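Response regulator protein (Burkholderia pseudomallei, PDB 3RQI) probably serves as a two-component response regulator, receiving a phosphoryl group on its receiver domain and passing the signal to a Fis-type DNA-binding domain. Local coordinates at residues G21-A24 with R25-R29. Residues are numbered along the deposited sequence; the frame is centred on the assembly and turned at random.
Sequences GTLA and RGLER
R25 folds back along its own helix and lays one face of its guanidinium over the preceding turn, with the carbonyl oxygen of G21 3.2 Å above the group's plane, toward its rim. CG beside the backbone N (chi1 -70°) and a bend at chi3 (-65°) turn the chain toward the helix start. NH2 of R25 stands 3.3 Å from G21 O, but the angle is too poor for a hydrogen bond; that oxygen instead accepts a hydrogen bond from the backbone N of R25 at 2.9 Å. At the other end of the guanidinium, NH1 lies 3.2 Å from T22 OG1, again badly aligned, and a water joins the two instead: it sits at the guanidinium edge, in plane, accepts from R25 NH1 and hydrogen-bonds to T22 OG1 at 2.6 Å. A second water donates to T22 O and accepts from R29 NH2, so T22 O is gripped twice, by this water and by G26 N. R29 repeats the fold-back one turn on, its guanidinium face lying over R25 O and G26 CA. The buried side of the helix is apolar: L23 CD1 meets L27 CD1 at 3.8 Å. L23 and L27 both reach V12 of strand 9-13 and V112 of helix 112-118, while A24 and L27 touch V34 of strand 33-37. The main chain beneath is regular, with i to i+4 bonds that include L27 N to L23 O (2.9 Å) and E28 N to A24 O (2.8 Å). Arginines and bridging waters on one side, leucines on the other, make this an amphipathic helix; it is the crossover of the beta-alpha-beta unit linking strands 9-13 and 33-37 in the CheY-like receiver fold.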
ATOM      1  N   GLY A  21      24.870  -6.120  -2.857  1.00 13.74           N
ATOM      2  CA  GLY A  21      26.149  -6.182  -2.137  1.00 13.58           C
ATOM      3  C   GLY A  21      26.319  -5.130  -1.065  1.00 14.76           C
ATOM      4  O   GLY A  21      26.832  -5.394   0.026  1.00 14.50           O
ATOM      5  N   THR A  22      25.879  -3.912  -1.362  1.00 13.85           N
ATOM      6  CA  THR A  22      25.943  -2.838  -0.367  1.00 13.69           C
ATOM      7  C   THR A  22      25.057  -3.157   0.849  1.00 13.34           C
ATOM      8  O   THR A  22      25.440  -2.929   2.008  1.00 13.82           O
ATOM      9  CB  THR A  22      25.546  -1.511  -1.055  1.00 14.55           C
ATOM     10  OG1 THR A  22      26.542  -1.184  -2.053  1.00 15.33           O
ATOM     11  CG2 THR A  22      25.461  -0.369  -0.051  1.00 16.30           C
ATOM     12  N   LEU A  23      23.879  -3.688   0.571  1.00 12.21           N
ATOM     13  CA  LEU A  23      22.959  -4.061   1.641  1.00 12.91           C
ATOM     14  C   LEU A  23      23.557  -5.220   2.443  1.00 13.67           C
ATOM     15  O   LEU A  23      23.566  -5.179   3.670  1.00 14.13           O
ATOM     16  CB  LEU A  23      21.578  -4.401   1.059  1.00 12.53           C
ATOM     17  CG  LEU A  23      20.563  -5.020   2.031  1.00 12.59           C
ATOM     18  CD1 LEU A  23      20.356  -4.128   3.272  1.00 12.44           C
ATOM     19  CD2 LEU A  23      19.217  -5.239   1.290  1.00  8.93           C
ATOM     20  N   ALA A  24      24.071  -6.219   1.740  1.00 13.76           N
ATOM     21  CA  ALA A  24      24.697  -7.381   2.399  1.00 14.70           C
ATOM     22  C   ALA A  24      25.829  -6.936   3.309  1.00 15.99           C
ATOM     23  O   ALA A  24      25.911  -7.358   4.468  1.00 17.17           O
ATOM     24  CB  ALA A  24      25.190  -8.367   1.371  1.00 15.47           C
ATOM     25  N   ARG A  25      26.725  -6.096   2.800  1.00 16.52           N
ATOM     26  CA  ARG A  25      27.820  -5.654   3.648  1.00 18.41           C
ATOM     27  C   ARG A  25      27.341  -4.924   4.885  1.00 18.96           C
ATOM     28  O   ARG A  25      27.891  -5.148   5.951  1.00 20.23           O
ATOM     29  CB  ARG A  25      28.806  -4.827   2.856  1.00 19.06           C
ATOM     30  CG  ARG A  25      29.577  -5.676   1.864  1.00 18.52           C
ATOM     31  CD  ARG A  25      30.702  -4.859   1.195  1.00 21.72           C
ATOM     32  NE  ARG A  25      30.175  -3.768   0.364  1.00 22.61           N
ATOM     33  CZ  ARG A  25      29.704  -3.923  -0.876  1.00 22.77           C
ATOM     34  NH1 ARG A  25      29.247  -2.877  -1.532  1.00 20.98           N
ATOM     35  NH2 ARG A  25      29.705  -5.117  -1.472  1.00 24.66           N
ATOM     36  N   GLY A  26      26.327  -4.058   4.760  1.00 18.45           N
ATOM     37  CA  GLY A  26      25.782  -3.339   5.935  1.00 18.72           C
ATOM     38  C   GLY A  26      25.149  -4.286   6.963  1.00 19.20           C
ATOM     39  O   GLY A  26      25.334  -4.130   8.177  1.00 19.30           O
ATOM     40  N   LEU A  27      24.445  -5.296   6.477  1.00 17.41           N
ATOM     41  CA  LEU A  27      23.882  -6.313   7.375  1.00 17.14           C
ATOM     42  C   LEU A  27      24.977  -7.146   8.059  1.00 18.69           C
ATOM     43  O   LEU A  27      24.885  -7.443   9.267  1.00 20.05           O
ATOM     44  CB  LEU A  27      22.943  -7.224   6.590  1.00 16.34           C
ATOM     45  CG  LEU A  27      21.620  -6.559   6.187  1.00 13.75           C
ATOM     46  CD1 LEU A  27      20.930  -7.386   5.082  1.00 11.26           C
ATOM     47  CD2 LEU A  27      20.668  -6.314   7.354  1.00 16.22           C
ATOM     48  N   GLU A  28      26.007  -7.525   7.308  1.00 19.00           N
ATOM     49  CA  GLU A  28      27.120  -8.306   7.865  1.00 21.73           C
ATOM     50  C   GLU A  28      27.809  -7.525   8.986  1.00 23.69           C
ATOM     51  O   GLU A  28      28.143  -8.102  10.011  1.00 25.46           O
ATOM     52  CB  GLU A  28      28.131  -8.717   6.797  1.00 22.14           C
ATOM     53  CG  GLU A  28      27.608  -9.740   5.850  1.00 23.45           C
ATOM     54  CD  GLU A  28      28.334  -9.762   4.508  1.00 30.15           C
ATOM     55  OE1 GLU A  28      29.220  -8.912   4.241  1.00 32.95           O
ATOM     56  OE2 GLU A  28      27.991 -10.635   3.689  1.00 35.12           O
ATOM     57  N   ARG A  29      27.973  -6.214   8.819  1.00 24.45           N
ATOM     58  CA  ARG A  29      28.599  -5.398   9.881  1.00 27.29           C
ATOM     59  C   ARG A  29      27.755  -5.398  11.153  1.00 27.40           C
ATOM     60  O   ARG A  29      28.265  -5.108  12.236  1.00 28.61           O
ATOM     61  CB  ARG A  29      28.840  -3.947   9.433  1.00 27.61           C
ATOM     62  CG  ARG A  29      29.920  -3.780   8.357  1.00 31.16           C
ATOM     63  CD  ARG A  29      30.327  -2.303   8.167  1.00 36.18           C
ATOM     64  NE  ARG A  29      29.305  -1.494   7.491  1.00 37.90           N
ATOM     65  CZ  ARG A  29      29.131  -1.420   6.168  1.00 38.04           C
ATOM     66  NH1 ARG A  29      29.905  -2.109   5.333  1.00 38.13           N
ATOM     67  NH2 ARG A  29      28.174  -0.649   5.675  1.00 36.32           N
TER
HETATM   68  O   HOH W   1      27.254  -1.117   2.958  1.00 13.19           O
HETATM   69  O   HOH W   2      28.793  -0.148  -1.137  1.00 20.17           O